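Local coordinates for protein factor essential for expression of methicillin resistance (Staphylococcus aureus, PDB 1LRZ) that adds the second and third glycines of the pentaglycine bridge in staphylococcal peptidoglycan, taking them from glycyl-tRNA, at residues Ile107-Pro112 with Gly395-Pro400; Ala55-Ala60 with Tyr71-Pro76; Gly316-Asn321 with Ala344-Met349. One frame throughout, in Å; residues are numbered along the deposited sequence.

Interaction 1: Ile107-Pro112 with Gly395-Pro400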
# COMPACT_ATOMS: atom_id res chain seq x y z
N ILE A 107 0.39 -9.28 -20.58
CA ILE A 107 0.20 -7.90 -20.11
C ILE A 107 -0.87 -7.84 -19.01
O ILE A 107 -1.86 -8.58 -19.03
CB ILE A 107 -0.22 -6.94 -21.25
CG1 ILE A 107 -1.56 -7.39 -21.83
CG2 ILE A 107 0.87 -6.91 -22.34
CD1 ILE A 107 -2.22 -6.36 -22.74
N ASP A 108 -0.66 -6.95 -18.04
CA ASP A 108 -1.61 -6.76 -16.94
C ASP A 108 -1.63 -5.26 -16.62
O ASP A 108 -1.16 -4.81 -15.57
CB ASP A 108 -1.23 -7.62 -15.71
CG ASP A 108 0.18 -7.37 -15.19
OD1 ASP A 108 0.50 -7.90 -14.11
OD2 ASP A 108 0.98 -6.66 -15.84
N PRO A 109 -2.18 -4.45 -17.55
CA PRO A 109 -2.27 -3.00 -17.41
C PRO A 109 -2.99 -2.53 -16.16
O PRO A 109 -4.00 -3.10 -15.74
CB PRO A 109 -2.97 -2.57 -18.70
CG PRO A 109 -3.83 -3.72 -19.02
CD PRO A 109 -2.95 -4.92 -18.72
N TYR A 110 -2.43 -1.48 -15.57
CA TYR A 110 -2.94 -0.85 -14.36
C TYR A 110 -4.05 0.06 -14.89
O TYR A 110 -3.92 1.28 -14.92
CB TYR A 110 -1.81 -0.02 -13.73
CG TYR A 110 -2.01 0.37 -12.27
CD1 TYR A 110 -1.19 1.32 -11.68
CD2 TYR A 110 -3.01 -0.23 -11.49
CE1 TYR A 110 -1.32 1.67 -10.34
CE2 TYR A 110 -3.16 0.13 -10.13
CZ TYR A 110 -2.31 1.08 -9.57
OH TYR A 110 -2.41 1.41 -8.25
N LEU A 111 -5.14 -0.57 -15.32
CA LEU A 111 -6.27 0.11 -15.95
C LEU A 111 -7.59 -0.27 -15.28
O LEU A 111 -8.00 -1.42 -15.34
CB LEU A 111 -6.33 -0.31 -17.43
CG LEU A 111 -7.43 0.27 -18.32
CD1 LEU A 111 -7.27 1.77 -18.39
CD2 LEU A 111 -7.34 -0.34 -19.73
N PRO A 112 -8.28 0.70 -14.65
CA PRO A 112 -9.55 0.40 -13.99
C PRO A 112 -10.58 -0.14 -14.96
O PRO A 112 -10.62 0.24 -16.13
CB PRO A 112 -9.98 1.75 -13.41
CG PRO A 112 -8.69 2.49 -13.23
CD PRO A 112 -7.92 2.12 -14.49
N GLY A 395 -7.51 -6.78 -15.69
CA GLY A 395 -6.94 -8.11 -15.58
C GLY A 395 -5.78 -8.41 -16.51
O GLY A 395 -5.05 -7.50 -16.95
N ASP A 396 -5.61 -9.69 -16.83
CA ASP A 396 -4.51 -10.17 -17.66
C ASP A 396 -4.85 -10.60 -19.07
O ASP A 396 -5.90 -11.18 -19.33
CB ASP A 396 -3.85 -11.35 -16.96
CG ASP A 396 -3.40 -11.01 -15.56
OD1 ASP A 396 -4.27 -10.85 -14.68
OD2 ASP A 396 -2.17 -10.90 -15.36
N PHE A 397 -3.94 -10.30 -20.00
CA PHE A 397 -4.11 -10.67 -21.39
C PHE A 397 -2.83 -11.33 -21.90
O PHE A 397 -1.71 -10.87 -21.62
CB PHE A 397 -4.43 -9.44 -22.26
CG PHE A 397 -5.64 -8.67 -21.80
CD1 PHE A 397 -5.55 -7.83 -20.68
CD2 PHE A 397 -6.85 -8.75 -22.49
CE1 PHE A 397 -6.66 -7.09 -20.26
CE2 PHE A 397 -7.96 -8.01 -22.07
CZ PHE A 397 -7.86 -7.17 -20.95
N ILE A 398 -3.00 -12.41 -22.65
CA ILE A 398 -1.87 -13.15 -23.17
C ILE A 398 -1.95 -13.27 -24.68
O ILE A 398 -2.99 -13.62 -25.23
CB ILE A 398 -1.83 -14.56 -22.54
CG1 ILE A 398 -1.42 -14.44 -21.07
CG2 ILE A 398 -0.89 -15.48 -23.32
CD1 ILE A 398 -1.59 -15.71 -20.28
N LYS A 399 -0.86 -12.93 -25.36
CA LYS A 399 -0.83 -13.05 -26.80
C LYS A 399 0.23 -14.07 -27.17
O LYS A 399 1.44 -13.82 -27.04
CB LYS A 399 -0.51 -11.73 -27.49
CG LYS A 399 -0.43 -11.91 -29.01
CD LYS A 399 -0.14 -10.62 -29.75
CE LYS A 399 -0.24 -10.85 -31.25
NZ LYS A 399 -0.12 -9.58 -31.99
N PRO A 400 -0.19 -15.26 -27.60
CA PRO A 400 0.75 -16.32 -27.98
C PRO A 400 1.42 -15.89 -29.28
O PRO A 400 0.73 -15.47 -30.21
CB PRO A 400 -0.15 -17.53 -28.20
CG PRO A 400 -1.35 -17.24 -27.36
CD PRO A 400 -1.58 -15.77 -27.60
O HOH W 1 -0.64 -10.22 -13.52
O HOH W 2 -4.95 -5.47 -15.06

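Interaction 2: Ala55-Ala60 with Tyr71-Pro76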
# COMPACT_ATOMS: atom_id res chain seq x y z
N ALA A 55 5.19 4.38 -22.28
CA ALA A 55 6.36 3.64 -21.82
C ALA A 55 5.98 2.32 -21.15
O ALA A 55 4.86 2.15 -20.68
CB ALA A 55 7.16 4.50 -20.84
N CYS A 56 6.93 1.40 -21.11
CA CYS A 56 6.70 0.14 -20.43
C CYS A 56 7.99 -0.57 -20.15
O CYS A 56 8.88 -0.67 -21.01
CB CYS A 56 5.80 -0.78 -21.25
SG CYS A 56 5.10 -2.14 -20.27
N LEU A 57 8.10 -1.03 -18.91
CA LEU A 57 9.24 -1.80 -18.50
C LEU A 57 8.80 -3.24 -18.75
O LEU A 57 7.71 -3.65 -18.33
CB LEU A 57 9.53 -1.56 -17.02
CG LEU A 57 10.65 -2.37 -16.37
CD1 LEU A 57 11.02 -1.72 -15.04
CD2 LEU A 57 10.21 -3.81 -16.15
N LEU A 58 9.62 -3.98 -19.48
CA LEU A 58 9.31 -5.37 -19.80
C LEU A 58 10.42 -6.25 -19.27
O LEU A 58 11.58 -5.84 -19.25
CB LEU A 58 9.25 -5.57 -21.32
CG LEU A 58 8.36 -4.70 -22.21
CD1 LEU A 58 8.75 -4.92 -23.67
CD2 LEU A 58 6.90 -5.05 -21.97
N THR A 59 10.06 -7.45 -18.81
CA THR A 59 11.06 -8.40 -18.35
C THR A 59 10.83 -9.66 -19.18
O THR A 59 9.71 -9.97 -19.58
CB THR A 59 10.94 -8.74 -16.85
OG1 THR A 59 9.57 -9.04 -16.53
CG2 THR A 59 11.46 -7.58 -15.99
N ALA A 60 11.91 -10.38 -19.46
CA ALA A 60 11.82 -11.59 -20.26
C ALA A 60 12.56 -12.71 -19.57
O ALA A 60 13.62 -12.50 -18.97
CB ALA A 60 12.41 -11.34 -21.64
N TYR A 71 6.79 -10.22 -20.04
CA TYR A 71 5.80 -9.72 -19.07
C TYR A 71 5.86 -8.18 -18.99
O TYR A 71 6.95 -7.61 -18.88
CB TYR A 71 6.09 -10.36 -17.70
CG TYR A 71 5.22 -9.85 -16.56
CD1 TYR A 71 3.83 -9.85 -16.67
CD2 TYR A 71 5.80 -9.36 -15.38
CE1 TYR A 71 3.03 -9.37 -15.64
CE2 TYR A 71 5.00 -8.87 -14.34
CZ TYR A 71 3.62 -8.87 -14.48
OH TYR A 71 2.84 -8.36 -13.48
N SER A 72 4.70 -7.51 -19.05
CA SER A 72 4.66 -6.04 -19.01
C SER A 72 4.74 -5.37 -17.64
O SER A 72 4.68 -4.15 -17.54
CB SER A 72 3.41 -5.53 -19.74
OG SER A 72 2.23 -5.84 -19.00
N ASN A 73 4.85 -6.16 -16.57
CA ASN A 73 4.99 -5.61 -15.23
C ASN A 73 4.01 -4.49 -14.85
O ASN A 73 4.43 -3.42 -14.41
CB ASN A 73 6.42 -5.08 -15.04
CG ASN A 73 7.48 -6.18 -15.20
OD1 ASN A 73 7.79 -6.61 -16.31
ND2 ASN A 73 8.02 -6.64 -14.07
N ARG A 74 2.71 -4.73 -15.00
CA ARG A 74 1.67 -3.74 -14.67
C ARG A 74 1.65 -2.54 -15.60
O ARG A 74 0.96 -1.55 -15.34
CB ARG A 74 1.84 -3.25 -13.22
CG ARG A 74 1.12 -4.10 -12.18
CD ARG A 74 -0.33 -4.24 -12.54
NE ARG A 74 -1.19 -4.73 -11.47
CZ ARG A 74 -2.46 -5.06 -11.66
NH1 ARG A 74 -3.21 -5.50 -10.66
NH2 ARG A 74 -2.96 -4.99 -12.89
N GLY A 75 2.42 -2.62 -16.68
CA GLY A 75 2.45 -1.53 -17.65
C GLY A 75 1.61 -1.95 -18.84
O GLY A 75 1.00 -3.01 -18.81
N PRO A 76 1.60 -1.17 -19.93
CA PRO A 76 2.31 0.10 -20.12
C PRO A 76 1.66 1.32 -19.49
O PRO A 76 0.49 1.29 -19.09
CB PRO A 76 2.37 0.23 -21.64
CG PRO A 76 1.06 -0.37 -22.05
CD PRO A 76 0.95 -1.60 -21.18

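Interaction 3: Gly316-Asn321 with Ala344-Met349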
# COMPACT_ATOMS: atom_id res chain seq x y z
N GLY A 316 4.72 -1.89 8.60
CA GLY A 316 4.23 -1.95 7.24
C GLY A 316 5.35 -1.68 6.26
O GLY A 316 6.35 -1.04 6.60
N PHE A 317 5.17 -2.19 5.05
CA PHE A 317 6.15 -2.01 3.97
C PHE A 317 5.41 -1.16 2.93
O PHE A 317 4.42 -1.62 2.35
CB PHE A 317 6.52 -3.36 3.39
CG PHE A 317 7.84 -3.37 2.68
CD1 PHE A 317 9.03 -3.47 3.41
CD2 PHE A 317 7.90 -3.31 1.30
CE1 PHE A 317 10.26 -3.51 2.76
CE2 PHE A 317 9.13 -3.35 0.64
CZ PHE A 317 10.31 -3.45 1.38
N PHE A 318 5.88 0.05 2.69
CA PHE A 318 5.21 0.97 1.77
C PHE A 318 6.01 1.43 0.57
O PHE A 318 7.20 1.75 0.68
CB PHE A 318 4.77 2.23 2.51
CG PHE A 318 3.63 2.04 3.47
CD1 PHE A 318 3.84 1.43 4.71
CD2 PHE A 318 2.35 2.48 3.14
CE1 PHE A 318 2.78 1.26 5.61
CE2 PHE A 318 1.29 2.33 4.02
CZ PHE A 318 1.50 1.71 5.27
N PHE A 319 5.35 1.49 -0.59
CA PHE A 319 5.98 2.00 -1.81
C PHE A 319 5.45 3.43 -2.00
O PHE A 319 4.25 3.69 -1.84
CB PHE A 319 5.64 1.11 -3.00
CG PHE A 319 6.22 -0.27 -2.89
CD1 PHE A 319 5.45 -1.39 -3.19
CD2 PHE A 319 7.52 -0.45 -2.43
CE1 PHE A 319 5.97 -2.67 -3.03
CE2 PHE A 319 8.05 -1.74 -2.27
CZ PHE A 319 7.28 -2.85 -2.57
N ILE A 320 6.35 4.35 -2.32
CA ILE A 320 5.97 5.74 -2.47
C ILE A 320 6.37 6.31 -3.82
O ILE A 320 7.55 6.37 -4.16
CB ILE A 320 6.62 6.61 -1.35
CG1 ILE A 320 6.19 6.11 0.03
CG2 ILE A 320 6.24 8.08 -1.52
CD1 ILE A 320 6.98 4.92 0.51
N ASN A 321 5.38 6.73 -4.58
CA ASN A 321 5.62 7.31 -5.88
C ASN A 321 4.67 8.48 -6.05
O ASN A 321 3.70 8.62 -5.29
CB ASN A 321 5.44 6.25 -6.97
CG ASN A 321 6.49 5.15 -6.87
OD1 ASN A 321 7.62 5.31 -7.34
ND2 ASN A 321 6.13 4.03 -6.22
N ALA A 344 -1.70 3.44 14.00
CA ALA A 344 -0.59 4.40 14.03
C ALA A 344 0.18 4.32 12.72
O ALA A 344 0.50 5.35 12.11
CB ALA A 344 0.35 4.09 15.22
N VAL A 345 0.47 3.10 12.27
CA VAL A 345 1.18 2.90 11.01
C VAL A 345 0.40 3.50 9.84
O VAL A 345 0.96 4.25 9.04
CB VAL A 345 1.43 1.39 10.74
CG1 VAL A 345 1.97 1.20 9.31
CG2 VAL A 345 2.44 0.84 11.74
N GLN A 346 -0.89 3.18 9.74
CA GLN A 346 -1.70 3.71 8.65
C GLN A 346 -1.79 5.24 8.72
O GLN A 346 -1.66 5.92 7.70
CB GLN A 346 -3.12 3.13 8.68
CG GLN A 346 -3.23 1.60 8.39
CD GLN A 346 -2.57 1.21 7.08
OE1 GLN A 346 -2.76 1.88 6.05
NE2 GLN A 346 -1.82 0.13 7.10
N TRP A 347 -1.99 5.78 9.92
CA TRP A 347 -2.11 7.23 10.04
C TRP A 347 -0.84 7.96 9.61
O TRP A 347 -0.90 9.03 9.00
CB TRP A 347 -2.48 7.63 11.46
CG TRP A 347 -2.89 9.07 11.59
CD1 TRP A 347 -2.36 10.00 12.44
CD2 TRP A 347 -3.93 9.74 10.87
NE1 TRP A 347 -3.00 11.20 12.29
CE2 TRP A 347 -3.97 11.08 11.33
CE3 TRP A 347 -4.83 9.35 9.86
CZ2 TRP A 347 -4.88 12.02 10.84
CZ3 TRP A 347 -5.74 10.29 9.37
CH2 TRP A 347 -5.75 11.61 9.86
N GLU A 348 0.31 7.38 9.93
CA GLU A 348 1.58 8.00 9.55
C GLU A 348 1.70 8.12 8.03
O GLU A 348 2.08 9.17 7.51
CB GLU A 348 2.77 7.17 10.09
CG GLU A 348 4.16 7.62 9.61
CD GLU A 348 4.67 8.87 10.33
OE1 GLU A 348 4.54 8.95 11.57
OE2 GLU A 348 5.23 9.78 9.65
N MET A 349 1.37 7.05 7.32
CA MET A 349 1.51 7.07 5.87
C MET A 349 0.41 7.83 5.13
O MET A 349 0.66 8.38 4.06
CB MET A 349 1.68 5.64 5.37
CG MET A 349 2.96 4.96 5.95
SD MET A 349 4.52 5.94 5.77
CE MET A 349 4.51 6.17 4.10

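Interaction 1: Ile107-Pro112 with Gly395-Pro400
The carbonyl O of Ile-107 is held twice by the segment 395-400. Phe-397 N donates to it at 2.9 Å. Asp-396 CA adds a CA-H...O contact to the same oxygen at 3.4 Å. Ile-107 N returns a bond of 2.8 Å to Phe-397 O. The two bonds make Ile-107 and Phe-397 an antiparallel hydrogen-bonded pair, with both side chains on one face of the sheet. Ile-107 CG1 is set between its backbone N and carbonyl carbon (chi1 62°). This lays it 3.6 Å from Phe-397 CB. Met-135 of helix 130-137 touches both side chains.

Past this pair, water joins the two segments. One water donates to both Asp-108 OD1 and Asp-396 OD2, carboxylate atoms 4.2 Å apart. Further donors probably ease the like charges: Tyr-71 OH and Arg-74 N for Asp-108, His-106 and His-146 for Asp-396. A second water donates to Pro-109 O and, at 2.8 Å, to Gly-395 O. Gly-395 O also receives Asp-108 CA in a CA-H...O contact of 3.5 Å.

Strand 397-400 thus enters between strands 102-107 and 141-142. The resulting strand order, with the last strand inserted before the sixth, is characteristic of the GNAT-like acetyltransferase fold found in the FemABX family.

Interaction 2: Ala55-Ala60 with Tyr71-Pro76
Cys-56 points from strand 52-63 into the bend of the segment 71-76. Its CB packs on Pro-76 CB at 3.6 Å. SG, anti to the backbone N (chi1 -164°), then reaches the turn. There it lies 3.4 Å from Ser-72 O and 3.6 Å from Pro-76 CA, with Ser-72 CB and the carbonyl carbon of Gly-75 also close. Phe-89 of helix 83-98 touches both Cys-56 and Pro-76.

The bend is a type I' turn from Ser-72 to Gly-75, closed by Gly-75 N donating to Ser-72 O. Asn-73 and Arg-74 at its corners both have positive phi. Ser-72 OG gives a second tie to Gly-75 O at 3.1 Å, approaching from well above the carbonyl plane. The same OG accepts from Asp-108 N. A cis peptide then leads into Pro-76, whose CB comes within 3.3 Å of Ala-55 O.

Regular pairing is found at Thr-59 and Tyr-71, an antiparallel hydrogen-bonded pair. Thr-59 N donates to Tyr-71 O at 3.1 Å, and Tyr-71 N answers to Thr-59 O. Thr-59 OG1 sits at the edge of the Tyr-71 ring, near its plane. Asn-73 N lies over the centre of one ring face. The Asn-73 side chain packs against Leu-57 CD2 and crosses that of Thr-59 at about a right angle.

Leu-57 O and Ser-72 O lie 3.2 Å apart, two acceptors with no bond between them. The type I' turn interrupts the pairing here: Ser-72 O accepts the turn's hydrogen bond from Gly-75 N. Beside it, Cys-56 of the strand meets the turn with CB and sulfur, and Pro-76 with carbon.

Interaction 3: Gly316-Asn321 with Ala344-Met349
Strand 316-320 and helix 344-349 run nearly parallel, their axes 10.1 Å apart at closest approach and 18° from each other. Phe-318 and Met-349 carry most of the contact. They slide past each other in opposite directions. Met-349 CG stands over the centre of one Phe-318 ring face, 3.5 Å from the centroid, in a CH-pi contact. Met-349 CB covers one rim of the same face, 3.6 Å from Phe-318 CE2. The bend at chi2 (-51°) keeps SD above the ring, 4.7 Å from the centroid, as a more distant Met-aromatic contact. A second bend at chi3 carries CE towards Ile-320 CG1, a loose approach of 4.4 Å.

Two helix residues meet the ring at its edge. Val-345 CG1 lies 3.8 Å from Phe-318 CE1. Gln-346 NE2 lies 4.1 Å from Phe-318 CZ. Tyr-327 also meets the Phe-318 ring.

The contact rests on aliphatic carbon, sulfur and an aromatic ring, all buried. Between these two segments the hold is therefore one of shape and dispersion. The hydrogen bond of Gln-346 OE1 to Tyr-361 adds a polar tie from the helix to strand 360-365 of the same sheet.

Overall arrangement
Interactions 1 and 2 belong to the same mixed sheet, their centres 10 Å apart. They touch directly, and the carboxylate of Asp-108 ties the two contacts. Interaction 2 forms first along the chain, as a local hairpin. Interaction 1 then joins segments 283 residues apart at their closest ends, bringing the C-terminal strand 397-400 back to strand 102-107. Interaction 3 lies inside that long loop, about 28 Å from interaction 1 and 25 Å from interaction 2, centre to centre. It packs helix 341-355 on the second mixed sheet. The contacts thus sample two sheets of one FemABX chain. The chain passes between the sheets more than once, and 397-400 is the last strand added to the first.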